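Local coordinates for protein CurH (Lyngbya majuscula, PDB 3KG7) that probably catalyses the dehydration of a beta-hydroxyacyl intermediate to an alpha,beta-unsaturated one during assembly of the polyketide curacin, at residues C[7-12]-C[194-199]; C[39-44]-C[162-167]; C[172-177]-C[209-214]; C[186-191]-C[201-206]. All blocks are in the same frame, centred on the assembly; numbering follows the deposited sequence.

Contact 1 (C[7-12]-C[194-199]); sequences QVHRLL and QLAGEP
His9 and Leu11 lean on Glu198 while Arg10 lies along Ala196 and Gln194, so side chains of 7-12 meet both side chains and backbone carbonyls of 194-199. The His9 ring is swung across by its first torsion, with CG anti to the backbone N (chi1 -161°). Its NE2 gives a weak, bent hydrogen bond to Ala196 O at 3.3 Å, the oxygen lying obliquely to the ring. Its other nitrogen, ND1, weakly accepts from Leu12 N in the ring plane, while CE1 presents the ring edge to Glu198 CB. Histidine suits this place because one small ring both donates and accepts. A phenylalanine here would probably leave Ala196 O and Leu12 N without these partners, freeing the ring to turn.

Arg10 bends at chi2 and chi3. Its CB packs on Ala196 CB at 4.0 Å, and Gln194 CG lies over one face of the guanidinium. The Arg10 guanidinium and Gln194 amide planes stand nearly perpendicular, at 89°, and Arg10 NH2 finds a weak acceptor in Asn34 O. Leu11 CD2 lies across Glu198 CG at 3.8 Å, an aliphatic match to the acid's methylene, and Leu11 also packs on Met57 of helix 52-62.

Glu198 folds back at chi2 (-67°), returning its carboxylate to its own loop. Glu198 OE1 accepts from Ala196 N at 2.9 Å on the syn side, and OE2 adds a weak bond to the same N-H. The buried acid thus has polar partners, and with His9 NE2 4.7 Å from Glu198 OE1, its charge would probably polarise the imidazole without forming a salt bridge.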
loop_
_atom_site.group_PDB
_atom_site.type_symbol
_atom_site.label_atom_id
_atom_site.label_comp_id
_atom_site.label_asym_id
_atom_site.label_seq_id
_atom_site.Cartn_x
_atom_site.Cartn_y
_atom_site.Cartn_z
ATOM N N GLN C 7 4.742 -3.362 12.640
ATOM C CA GLN C 7 3.708 -3.358 13.721
ATOM C C GLN C 7 2.477 -2.538 13.302
ATOM O O GLN C 7 2.350 -2.184 12.124
ATOM C CB GLN C 7 4.307 -2.871 15.049
ATOM C CG GLN C 7 5.485 -3.730 15.544
ATOM C CD GLN C 7 5.786 -3.552 17.033
ATOM O OE1 GLN C 7 5.020 -2.913 17.766
ATOM N NE2 GLN C 7 6.904 -4.128 17.486
ATOM N N VAL C 8 1.584 -2.231 14.251
ATOM C CA VAL C 8 0.223 -1.759 13.915
ATOM C C VAL C 8 -0.448 -0.898 14.995
ATOM O O VAL C 8 -0.638 -1.323 16.137
ATOM C CB VAL C 8 -0.720 -2.950 13.501
ATOM C CG1 VAL C 8 -0.553 -4.167 14.442
ATOM C CG2 VAL C 8 -2.175 -2.521 13.440
ATOM N N HIS C 9 -0.809 0.315 14.602
ATOM C CA HIS C 9 -1.569 1.237 15.435
ATOM C C HIS C 9 -2.992 0.721 15.621
ATOM O O HIS C 9 -3.645 0.328 14.652
ATOM C CB HIS C 9 -1.615 2.596 14.744
ATOM C CG HIS C 9 -1.952 3.732 15.654
ATOM N ND1 HIS C 9 -3.133 4.437 15.559
ATOM C CD2 HIS C 9 -1.252 4.301 16.667
ATOM C CE1 HIS C 9 -3.152 5.385 16.479
ATOM N NE2 HIS C 9 -2.023 5.324 17.166
ATOM N N ARG C 10 -3.469 0.724 16.863
ATOM C CA ARG C 10 -4.843 0.309 17.175
ATOM C C ARG C 10 -5.912 0.980 16.315
ATOM O O ARG C 10 -6.862 0.323 15.875
ATOM C CB ARG C 10 -5.175 0.549 18.652
ATOM C CG ARG C 10 -5.528 -0.712 19.399
ATOM C CD ARG C 10 -6.553 -0.478 20.499
ATOM N NE ARG C 10 -7.567 -1.532 20.502
ATOM C CZ ARG C 10 -7.404 -2.750 21.020
ATOM N NH1 ARG C 10 -6.261 -3.096 21.599
ATOM N NH2 ARG C 10 -8.394 -3.631 20.953
ATOM N N LEU C 11 -5.760 2.287 16.092
ATOM C CA LEU C 11 -6.755 3.064 15.367
ATOM C C LEU C 11 -6.581 3.007 13.846
ATOM O O LEU C 11 -7.545 2.771 13.122
ATOM C CB LEU C 11 -6.761 4.515 15.853
ATOM C CG LEU C 11 -7.789 5.475 15.242
ATOM C CD1 LEU C 11 -9.182 5.149 15.683
ATOM C CD2 LEU C 11 -7.455 6.906 15.623
ATOM N N LEU C 12 -5.358 3.214 13.368
ATOM C CA LEU C 12 -5.122 3.342 11.937
ATOM C C LEU C 12 -4.812 2.024 11.221
ATOM O O LEU C 12 -5.033 1.904 10.017
ATOM C CB LEU C 12 -4.008 4.355 11.679
ATOM C CG LEU C 12 -4.373 5.834 11.777
ATOM C CD1 LEU C 12 -3.117 6.649 11.616
ATOM C CD2 LEU C 12 -5.377 6.220 10.724
ATOM N N GLN C 194 -8.403 0.920 25.212
ATOM C CA GLN C 194 -8.299 0.943 23.751
ATOM C C GLN C 194 -7.557 2.159 23.209
ATOM O O GLN C 194 -7.205 2.199 22.026
ATOM C CB GLN C 194 -9.692 0.878 23.109
ATOM C CG GLN C 194 -10.553 -0.275 23.620
ATOM C CD GLN C 194 -11.679 -0.633 22.672
ATOM O OE1 GLN C 194 -11.439 -1.048 21.538
ATOM N NE2 GLN C 194 -12.917 -0.491 23.137
ATOM N N LEU C 195 -7.333 3.158 24.059
ATOM C CA LEU C 195 -6.673 4.373 23.614
ATOM C C LEU C 195 -5.187 4.119 23.366
ATOM O O LEU C 195 -4.561 3.325 24.071
ATOM C CB LEU C 195 -6.911 5.518 24.599
ATOM C CG LEU C 195 -8.379 5.913 24.806
ATOM C CD1 LEU C 195 -8.496 7.234 25.534
ATOM C CD2 LEU C 195 -9.121 6.000 23.495
ATOM N N ALA C 196 -4.644 4.781 22.344
ATOM C CA ALA C 196 -3.289 4.506 21.856
ATOM C C ALA C 196 -2.524 5.772 21.446
ATOM O O ALA C 196 -1.808 5.788 20.434
ATOM C CB ALA C 196 -3.347 3.506 20.682
ATOM N N GLY C 197 -2.680 6.836 22.222
ATOM C CA GLY C 197 -1.891 8.037 22.003
ATOM C C GLY C 197 -2.304 8.851 20.798
ATOM O O GLY C 197 -1.633 9.816 20.443
ATOM N N GLU C 198 -3.403 8.462 20.159
ATOM C CA GLU C 198 -4.017 9.291 19.121
ATOM C C GLU C 198 -4.591 10.586 19.743
ATOM O O GLU C 198 -5.074 10.570 20.882
ATOM C CB GLU C 198 -5.074 8.491 18.330
ATOM C CG GLU C 198 -6.378 8.120 19.067
ATOM C CD GLU C 198 -6.189 7.118 20.201
ATOM O OE1 GLU C 198 -5.761 5.970 19.948
ATOM O OE2 GLU C 198 -6.483 7.482 21.358
ATOM N N PRO C 199 -4.531 11.715 19.006
ATOM C CA PRO C 199 -4.949 13.007 19.575
ATOM C C PRO C 199 -6.354 12.965 20.159
ATOM O O PRO C 199 -6.595 13.502 21.248
ATOM C CB PRO C 199 -4.930 13.959 18.380
ATOM C CG PRO C 199 -4.131 13.281 17.327
ATOM C CD PRO C 199 -4.082 11.830 17.604
#

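Contact 2 (C[39-44]-C[162-167]); sequences GDHRVY and LVYGPM
Arg42 and Val163 face each other as the antiparallel hydrogen-bonded pair, each using both its N-H and its carbonyl. Arg42 N donates to Val163 O at 3.2 Å, and Val163 N returns a bond to Arg42 O at 3.0 Å. Beyond the strand end, Gly165 N donates to a lone pair of Asp40 O, continuing the backbone pairing. Glycine suits position 165 because a beta carbon there would probably crowd the Asp40 side chain, whose CB and CG lie against the glycine CA. Asp40 OD2 receives a weak bond from Met167 N at 3.3 Å and rests on Pro166 CD; residue 167 is modelled as selenomethionine.

On the face shared with Val163, Arg42 turns away from the opposing strand. Its chain bends at chi3 (78°), placing NH1 in the carbonyl plane of Gly39 O, 3.1 Å away, while NH2 forms a salt bridge with Asp45.

The other face carries His41, Val43, Leu162 and Tyr164. His41 ND1 is bonded to Val48 O. The edge of its ring, at CD2, meets Tyr164 CE2 at 3.8 Å, the two planes 53° apart. Leu162 CD1 fills in apolar bulk between His41 NE2 and Val43 CG2; Tyr164 OH makes a weak bond to Asp206 OD2, and its ring takes a cation-pi contact from Arg210.

Strand 41-43 is the middle of a small three-stranded antiparallel sheet, between strands 46-47 and 162-164. It joins the two halves of the double hotdog fold, and His41, with Pro50 nine residues on and packed on it, is consistent with the histidine motif of this dehydratase family's active site.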
loop_
_atom_site.group_PDB
_atom_site.type_symbol
_atom_site.label_atom_id
_atom_site.label_comp_id
_atom_site.label_asym_id
_atom_site.label_seq_id
_atom_site.Cartn_x
_atom_site.Cartn_y
_atom_site.Cartn_z
ATOM N N GLY C 39 -19.516 -1.834 18.558
ATOM C CA GLY C 39 -20.668 -2.554 19.074
ATOM C C GLY C 39 -21.486 -1.770 20.077
ATOM O O GLY C 39 -22.629 -2.121 20.355
ATOM N N ASP C 40 -20.903 -0.707 20.626
ATOM C CA ASP C 40 -21.619 0.158 21.560
ATOM C C ASP C 40 -22.070 1.492 20.938
ATOM O O ASP C 40 -22.595 2.362 21.639
ATOM C CB ASP C 40 -20.817 0.352 22.854
ATOM C CG ASP C 40 -20.940 -0.841 23.811
ATOM O OD1 ASP C 40 -21.971 -1.560 23.792
ATOM O OD2 ASP C 40 -19.992 -1.058 24.596
ATOM N N HIS C 41 -21.863 1.647 19.629
ATOM C CA HIS C 41 -22.472 2.747 18.867
ATOM C C HIS C 41 -23.520 2.179 17.906
ATOM O O HIS C 41 -23.231 1.902 16.738
ATOM C CB HIS C 41 -21.424 3.579 18.108
ATOM C CG HIS C 41 -22.011 4.748 17.376
ATOM N ND1 HIS C 41 -22.351 4.695 16.042
ATOM C CD2 HIS C 41 -22.347 5.989 17.801
ATOM C CE1 HIS C 41 -22.862 5.858 15.672
ATOM N NE2 HIS C 41 -22.867 6.661 16.721
ATOM N N ARG C 42 -24.737 2.008 18.411
ATOM C CA ARG C 42 -25.767 1.281 17.683
ATOM C C ARG C 42 -26.829 2.207 17.096
ATOM O O ARG C 42 -27.553 2.896 17.833
ATOM C CB ARG C 42 -26.405 0.214 18.589
ATOM C CG ARG C 42 -25.399 -0.731 19.262
ATOM C CD ARG C 42 -26.072 -1.849 20.070
ATOM N NE ARG C 42 -26.586 -2.927 19.217
ATOM C CZ ARG C 42 -25.868 -3.954 18.758
ATOM N NH1 ARG C 42 -24.580 -4.080 19.055
ATOM N NH2 ARG C 42 -26.441 -4.866 17.986
ATOM N N VAL C 43 -26.901 2.227 15.764
ATOM C CA VAL C 43 -28.009 2.876 15.049
ATOM C C VAL C 43 -28.898 1.792 14.421
ATOM O O VAL C 43 -28.404 0.891 13.739
ATOM C CB VAL C 43 -27.520 3.874 13.971
ATOM C CG1 VAL C 43 -28.687 4.668 13.415
ATOM C CG2 VAL C 43 -26.490 4.827 14.550
ATOM N N TYR C 44 -30.204 1.883 14.659
ATOM C CA TYR C 44 -31.152 0.832 14.267
ATOM C C TYR C 44 -30.650 -0.534 14.728
ATOM O O TYR C 44 -30.678 -1.516 13.977
ATOM C CB TYR C 44 -31.407 0.843 12.756
ATOM C CG TYR C 44 -31.903 2.173 12.246
ATOM C CD1 TYR C 44 -33.209 2.596 12.504
ATOM C CD2 TYR C 44 -31.063 3.016 11.515
ATOM C CE1 TYR C 44 -33.667 3.820 12.047
ATOM C CE2 TYR C 44 -31.515 4.243 11.048
ATOM C CZ TYR C 44 -32.818 4.639 11.318
ATOM O OH TYR C 44 -33.271 5.855 10.863
ATOM N N LEU C 162 -30.991 5.737 18.162
ATOM C CA LEU C 162 -29.576 5.787 18.542
ATOM C C LEU C 162 -29.407 5.347 19.995
ATOM O O LEU C 162 -30.123 5.828 20.880
ATOM C CB LEU C 162 -29.005 7.199 18.338
ATOM C CG LEU C 162 -27.589 7.564 18.845
ATOM C CD1 LEU C 162 -26.462 6.714 18.207
ATOM C CD2 LEU C 162 -27.287 9.063 18.652
ATOM N N VAL C 163 -28.486 4.413 20.236
ATOM C CA VAL C 163 -28.180 3.965 21.599
ATOM C C VAL C 163 -26.675 3.889 21.810
ATOM O O VAL C 163 -25.958 3.231 21.049
ATOM C CB VAL C 163 -28.833 2.589 21.963
ATOM C CG1 VAL C 163 -28.614 2.252 23.441
ATOM C CG2 VAL C 163 -30.326 2.571 21.653
ATOM N N TYR C 164 -26.213 4.576 22.851
ATOM C CA TYR C 164 -24.805 4.605 23.219
ATOM C C TYR C 164 -24.530 3.577 24.316
ATOM O O TYR C 164 -25.009 3.719 25.436
ATOM C CB TYR C 164 -24.404 6.007 23.709
ATOM C CG TYR C 164 -24.396 7.114 22.662
ATOM C CD1 TYR C 164 -25.319 8.160 22.719
ATOM C CD2 TYR C 164 -23.448 7.135 21.636
ATOM C CE1 TYR C 164 -25.311 9.192 21.774
ATOM C CE2 TYR C 164 -23.428 8.168 20.682
ATOM C CZ TYR C 164 -24.364 9.187 20.763
ATOM O OH TYR C 164 -24.359 10.204 19.834
ATOM N N GLY C 165 -23.764 2.541 23.986
ATOM C CA GLY C 165 -23.352 1.542 24.967
ATOM C C GLY C 165 -22.201 2.020 25.844
ATOM O O GLY C 165 -21.659 3.108 25.620
ATOM N N PRO C 166 -21.815 1.203 26.847
ATOM C CA PRO C 166 -20.784 1.485 27.857
ATOM C C PRO C 166 -19.506 2.154 27.334
ATOM O O PRO C 166 -18.930 3.013 28.016
ATOM C CB PRO C 166 -20.455 0.091 28.401
ATOM C CG PRO C 166 -21.729 -0.634 28.308
ATOM C CD PRO C 166 -22.410 -0.131 27.055
HETATM N N MSE C 167 -19.077 1.757 26.138
HETATM C CA MSE C 167 -17.833 2.233 25.549
HETATM C C MSE C 167 -17.998 3.556 24.804
HETATM O O MSE C 167 -17.018 4.111 24.285
HETATM C CB MSE C 167 -17.264 1.161 24.631
HETATM C CG MSE C 167 -16.220 0.307 25.294
HETATM SE SE MSE C 167 -15.816 -1.300 24.263
HETATM C CE MSE C 167 -16.591 -2.657 25.442
#

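Contact 3 (C[172-177]-C[209-214]); sequences RQAWIG and TRLTPD
Leu211 and Ile176 both direct their branches between the strand and the loop through a first torsion that sets the next carbon opposite the backbone N: chi1 is -176° for CG of Leu211 and -164° for CG1 of Ile176. The second torsion of Ile176, 82°, then swings CD1 over the loop. There it meets Leu211 CD1 at 4.0 Å and also touches the carbonyl oxygens of Thr212 and Pro213. The second methyl of Leu211, CD2, reaches the strand backbone at Trp175 O, 3.4 Å away, and brushes Ala174 CB at 4.2 Å.

No hydrogen bond links the two segments; the joint is made by apolar side chains, set against one another and against backbone carbonyls. Alanine suits position 174 because its short side chain leaves room for the leucine. Trp175 points its side chain away from the loop and contributes only its backbone here. Besides bringing its carbonyl oxygen against Ile176 CD1, Pro213 packs its ring on Val248 and Pro251 of strand 243-255. Beside it, Asp214 is held by a salt bridge to Arg261.

Arg172 and Gln173 both face Glu184, a classic beta bulge at the start of the segment. Leu211 also meets Leu153 of helix 150-159 and Leu183 of strand 181-186. These contacts are consistent with the loop after a hotdog helix packing on the outer strands of the second hotdog in a double hotdog dehydratase.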
loop_
_atom_site.group_PDB
_atom_site.type_symbol
_atom_site.label_atom_id
_atom_site.label_comp_id
_atom_site.label_asym_id
_atom_site.label_seq_id
_atom_site.Cartn_x
_atom_site.Cartn_y
_atom_site.Cartn_z
ATOM N N ARG C 172 -20.104 12.903 30.914
ATOM C CA ARG C 172 -20.189 12.918 32.370
ATOM C C ARG C 172 -21.335 13.802 32.876
ATOM O O ARG C 172 -22.088 13.400 33.767
ATOM C CB ARG C 172 -18.853 13.349 32.986
ATOM C CG ARG C 172 -18.643 12.829 34.403
ATOM C CD ARG C 172 -17.251 13.146 34.953
ATOM N NE ARG C 172 -16.877 12.208 36.015
ATOM C CZ ARG C 172 -17.219 12.327 37.297
ATOM N NH1 ARG C 172 -17.946 13.357 37.714
ATOM N NH2 ARG C 172 -16.829 11.409 38.171
ATOM N N GLN C 173 -21.463 14.998 32.304
ATOM C CA GLN C 173 -22.502 15.947 32.714
ATOM C C GLN C 173 -22.937 16.834 31.550
ATOM O O GLN C 173 -22.133 17.163 30.676
ATOM C CB GLN C 173 -22.005 16.803 33.885
ATOM C CG GLN C 173 -23.106 17.462 34.713
ATOM C CD GLN C 173 -23.847 16.486 35.609
ATOM O OE1 GLN C 173 -23.269 15.517 36.104
ATOM N NE2 GLN C 173 -25.134 16.740 35.825
ATOM N N ALA C 174 -24.209 17.215 31.544
ATOM C CA ALA C 174 -24.751 18.071 30.496
ATOM C C ALA C 174 -25.488 19.280 31.071
ATOM O O ALA C 174 -26.232 19.159 32.046
ATOM C CB ALA C 174 -25.665 17.270 29.592
ATOM N N TRP C 175 -25.266 20.447 30.469
ATOM C CA TRP C 175 -26.000 21.656 30.832
ATOM C C TRP C 175 -26.687 22.242 29.601
ATOM O O TRP C 175 -26.219 22.063 28.476
ATOM C CB TRP C 175 -25.065 22.696 31.450
ATOM C CG TRP C 175 -24.392 22.274 32.730
ATOM C CD1 TRP C 175 -24.832 22.507 34.003
ATOM C CD2 TRP C 175 -23.144 21.572 32.860
ATOM N NE1 TRP C 175 -23.945 21.986 34.916
ATOM C CE2 TRP C 175 -22.901 21.405 34.241
ATOM C CE3 TRP C 175 -22.211 21.068 31.944
ATOM C CZ2 TRP C 175 -21.762 20.752 34.730
ATOM C CZ3 TRP C 175 -21.078 20.419 32.434
ATOM C CH2 TRP C 175 -20.866 20.269 33.813
ATOM N N ILE C 176 -27.792 22.948 29.826
ATOM C CA ILE C 176 -28.562 23.556 28.741
ATOM C C ILE C 176 -29.082 24.959 29.090
ATOM O O ILE C 176 -29.571 25.201 30.195
ATOM C CB ILE C 176 -29.734 22.626 28.280
ATOM C CG1 ILE C 176 -30.292 23.058 26.920
ATOM C CG2 ILE C 176 -30.844 22.529 29.340
ATOM C CD1 ILE C 176 -29.487 22.547 25.753
ATOM N N GLY C 177 -28.945 25.876 28.138
ATOM C CA GLY C 177 -29.553 27.194 28.229
ATOM C C GLY C 177 -30.509 27.377 27.068
ATOM O O GLY C 177 -30.754 26.435 26.304
ATOM N N THR C 209 -20.609 16.087 19.727
ATOM C CA THR C 209 -21.643 16.423 18.773
ATOM C C THR C 209 -23.022 16.101 19.325
ATOM O O THR C 209 -24.033 16.285 18.637
ATOM C CB THR C 209 -21.433 15.654 17.464
ATOM O OG1 THR C 209 -21.759 14.278 17.668
ATOM C CG2 THR C 209 -19.987 15.764 16.995
ATOM N N ARG C 210 -23.057 15.645 20.577
ATOM C CA ARG C 210 -24.270 15.074 21.165
ATOM C C ARG C 210 -25.291 16.071 21.731
ATOM O O ARG C 210 -26.377 15.662 22.137
ATOM C CB ARG C 210 -23.904 14.039 22.233
ATOM C CG ARG C 210 -23.350 12.751 21.674
ATOM C CD ARG C 210 -22.882 11.822 22.773
ATOM N NE ARG C 210 -22.029 10.757 22.241
ATOM C CZ ARG C 210 -21.425 9.822 22.977
ATOM N NH1 ARG C 210 -21.569 9.795 24.296
ATOM N NH2 ARG C 210 -20.664 8.911 22.391
ATOM N N LEU C 211 -24.956 17.362 21.769
ATOM C CA LEU C 211 -25.871 18.351 22.356
ATOM C C LEU C 211 -25.865 19.717 21.673
ATOM O O LEU C 211 -24.819 20.235 21.261
ATOM C CB LEU C 211 -25.625 18.510 23.864
ATOM C CG LEU C 211 -26.536 19.425 24.698
ATOM C CD1 LEU C 211 -27.982 18.936 24.732
ATOM C CD2 LEU C 211 -25.999 19.577 26.110
ATOM N N THR C 212 -27.064 20.286 21.585
ATOM C CA THR C 212 -27.310 21.590 21.002
ATOM C C THR C 212 -28.355 22.238 21.906
ATOM O O THR C 212 -29.174 21.517 22.482
ATOM C CB THR C 212 -27.900 21.451 19.581
ATOM O OG1 THR C 212 -27.432 20.243 18.969
ATOM C CG2 THR C 212 -27.505 22.629 18.712
ATOM N N PRO C 213 -28.327 23.587 22.055
ATOM C CA PRO C 213 -29.358 24.338 22.797
ATOM C C PRO C 213 -30.800 23.857 22.561
ATOM O O PRO C 213 -31.646 23.952 23.460
ATOM C CB PRO C 213 -29.194 25.763 22.262
ATOM C CG PRO C 213 -27.762 25.864 21.917
ATOM C CD PRO C 213 -27.274 24.489 21.544
ATOM N N ASP C 214 -31.055 23.332 21.363
ATOM C CA ASP C 214 -32.390 22.932 20.928
ATOM C C ASP C 214 -32.465 21.446 20.566
ATOM O O ASP C 214 -32.994 21.084 19.515
ATOM C CB ASP C 214 -32.804 23.782 19.721
ATOM C CG ASP C 214 -31.863 23.610 18.535
ATOM O OD1 ASP C 214 -30.645 23.860 18.679
ATOM O OD2 ASP C 214 -32.349 23.216 17.457
#

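Contact 4 (C[186-191]-C[201-206]); sequences EVPKAL and HPVLID
Leu191 and Val203 meet tip to tip where a loop packs on the N-terminal end of helix 202-207, a helix of the double hotdog fold capped by His201. Leu191 CD2 lies 3.7 Å from Val203 CB and also touches both valine methyls; the branched valine offers it a broad surface. The same CD2 approaches His201 ND1 obliquely, at 3.9 Å. On the neighbouring helix position Leu204 CD2 sits 3.9 Å from Glu186 O and grazes Val187, while Pro188 CG lies near Val203 CG1.

Further out, Leu191 is held in its turn by a bond from its own N to Pro188 O. Trp37 packs against Leu191 and meets the His201 ring edge-to-face. Pro202 suits the first turn of the helix, where its missing N-H costs no bond, and its CD lies over one face of the His201 ring, toward the rim.

His201 occupies the N-cap, and an alanine here would probably leave Val203 N without its capping acceptor and open a gap beside Leu191 and Trp37. With CG anti to the backbone N (chi1 -169°), the imidazole turns back over the helix start, where ND1 accepts from Val203 N at 3.1 Å, the donor 26° out of the ring plane.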
loop_
_atom_site.group_PDB
_atom_site.type_symbol
_atom_site.label_atom_id
_atom_site.label_comp_id
_atom_site.label_asym_id
_atom_site.label_seq_id
_atom_site.Cartn_x
_atom_site.Cartn_y
_atom_site.Cartn_z
ATOM N N GLU C 186 -15.466 12.901 29.350
ATOM C CA GLU C 186 -14.344 12.134 29.894
ATOM C C GLU C 186 -14.203 10.804 29.145
ATOM O O GLU C 186 -15.106 10.407 28.407
ATOM C CB GLU C 186 -14.541 11.880 31.398
ATOM C CG GLU C 186 -15.673 10.890 31.733
ATOM C CD GLU C 186 -15.652 10.393 33.178
ATOM O OE1 GLU C 186 -14.564 10.362 33.798
ATOM O OE2 GLU C 186 -16.732 10.020 33.691
ATOM N N VAL C 187 -13.071 10.127 29.344
ATOM C CA VAL C 187 -12.802 8.821 28.740
ATOM C C VAL C 187 -13.648 7.753 29.441
ATOM O O VAL C 187 -13.454 7.509 30.638
ATOM C CB VAL C 187 -11.301 8.434 28.883
ATOM C CG1 VAL C 187 -11.033 7.011 28.367
ATOM C CG2 VAL C 187 -10.386 9.464 28.193
ATOM N N PRO C 188 -14.588 7.110 28.709
ATOM C CA PRO C 188 -15.390 6.064 29.347
ATOM C C PRO C 188 -14.499 4.968 29.914
ATOM O O PRO C 188 -13.561 4.522 29.246
ATOM C CB PRO C 188 -16.244 5.519 28.195
ATOM C CG PRO C 188 -16.294 6.617 27.205
ATOM C CD PRO C 188 -14.960 7.297 27.295
ATOM N N LYS C 189 -14.792 4.552 31.143
ATOM C CA LYS C 189 -14.000 3.540 31.840
ATOM C C LYS C 189 -13.816 2.268 31.000
ATOM O O LYS C 189 -12.734 1.678 30.987
ATOM C CB LYS C 189 -14.641 3.215 33.190
ATOM C CG LYS C 189 -13.900 2.175 34.018
ATOM C CD LYS C 189 -14.858 1.455 34.959
ATOM C CE LYS C 189 -14.215 0.231 35.572
ATOM N NZ LYS C 189 -15.246 -0.678 36.119
ATOM N N ALA C 190 -14.873 1.872 30.293
ATOM C CA ALA C 190 -14.844 0.700 29.426
ATOM C C ALA C 190 -13.930 0.880 28.213
ATOM O O ALA C 190 -13.401 -0.087 27.675
ATOM C CB ALA C 190 -16.256 0.347 28.980
ATOM N N LEU C 191 -13.734 2.129 27.805
ATOM C CA LEU C 191 -12.947 2.455 26.617
ATOM C C LEU C 191 -11.457 2.648 26.900
ATOM O O LEU C 191 -10.628 2.380 26.036
ATOM C CB LEU C 191 -13.527 3.704 25.947
ATOM C CG LEU C 191 -13.161 3.980 24.486
ATOM C CD1 LEU C 191 -13.837 2.993 23.541
ATOM C CD2 LEU C 191 -13.532 5.410 24.132
ATOM N N HIS C 201 -9.835 10.139 20.187
ATOM C CA HIS C 201 -10.495 8.919 19.776
ATOM C C HIS C 201 -11.842 9.238 19.148
ATOM O O HIS C 201 -12.525 10.160 19.605
ATOM C CB HIS C 201 -10.704 7.992 20.968
ATOM C CG HIS C 201 -11.135 6.611 20.579
ATOM N ND1 HIS C 201 -12.463 6.254 20.452
ATOM C CD2 HIS C 201 -10.413 5.512 20.250
ATOM C CE1 HIS C 201 -12.538 4.989 20.078
ATOM N NE2 HIS C 201 -11.310 4.516 19.947
ATOM N N PRO C 202 -12.236 8.471 18.108
ATOM C CA PRO C 202 -13.561 8.571 17.499
ATOM C C PRO C 202 -14.693 8.835 18.496
ATOM O O PRO C 202 -15.471 9.766 18.306
ATOM C CB PRO C 202 -13.741 7.198 16.870
ATOM C CG PRO C 202 -12.363 6.813 16.439
ATOM C CD PRO C 202 -11.415 7.443 17.437
ATOM N N VAL C 203 -14.770 8.039 19.560
ATOM C CA VAL C 203 -15.815 8.206 20.577
ATOM C C VAL C 203 -15.815 9.608 21.195
ATOM O O VAL C 203 -16.861 10.256 21.289
ATOM C CB VAL C 203 -15.701 7.132 21.660
ATOM C CG1 VAL C 203 -16.578 7.455 22.858
ATOM C CG2 VAL C 203 -16.049 5.765 21.069
ATOM N N LEU C 204 -14.640 10.085 21.587
ATOM C CA LEU C 204 -14.514 11.401 22.204
ATOM C C LEU C 204 -14.935 12.527 21.269
ATOM O O LEU C 204 -15.588 13.480 21.703
ATOM C CB LEU C 204 -13.083 11.630 22.678
ATOM C CG LEU C 204 -12.569 10.721 23.793
ATOM C CD1 LEU C 204 -11.032 10.793 23.850
ATOM C CD2 LEU C 204 -13.196 11.095 25.124
ATOM N N ILE C 205 -14.554 12.437 19.995
ATOM C CA ILE C 205 -14.987 13.464 19.047
ATOM C C ILE C 205 -16.480 13.311 18.764
ATOM O O ILE C 205 -17.180 14.308 18.575
ATOM C CB ILE C 205 -14.089 13.590 17.758
ATOM C CG1 ILE C 205 -14.468 14.854 16.967
ATOM C CG2 ILE C 205 -14.125 12.325 16.897
ATOM C CD1 ILE C 205 -13.537 15.186 15.806
ATOM N N ASP C 206 -16.983 12.080 18.801
ATOM C CA ASP C 206 -18.417 11.895 18.623
ATOM C C ASP C 206 -19.216 12.507 19.748
ATOM O O ASP C 206 -20.263 13.093 19.508
ATOM C CB ASP C 206 -18.833 10.443 18.470
ATOM C CG ASP C 206 -20.265 10.333 18.017
ATOM O OD1 ASP C 206 -20.550 10.833 16.906
ATOM O OD2 ASP C 206 -21.110 9.812 18.783
#

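Contact 4 adjoins both contact 1 and contact 2, their centres about 13 and 12 Å from its own. Leu195 of contact 1 packs on His201, with Leu195 CD2 3.5 Å from His201 CD2, and Gln194 touches Met167 (selenomethionine) of contact 2. Between contacts 2 and 4, His41 NE2 lies 4.2 Å from Asp206 OD2; a histidine and an aspartate from the two hotdogs are expected at the active site of this family, consistent with this pair. Contact 3 encloses contact 4 along the chain and reaches it through the salt bridge Arg172 NE to Glu186 OE2, 3.2 Å. Arg210 of contact 3 reaches Tyr164 of contact 2 by its cation-pi contact. Contacts 1 and 3 remain apart, centres about 29 Å distant.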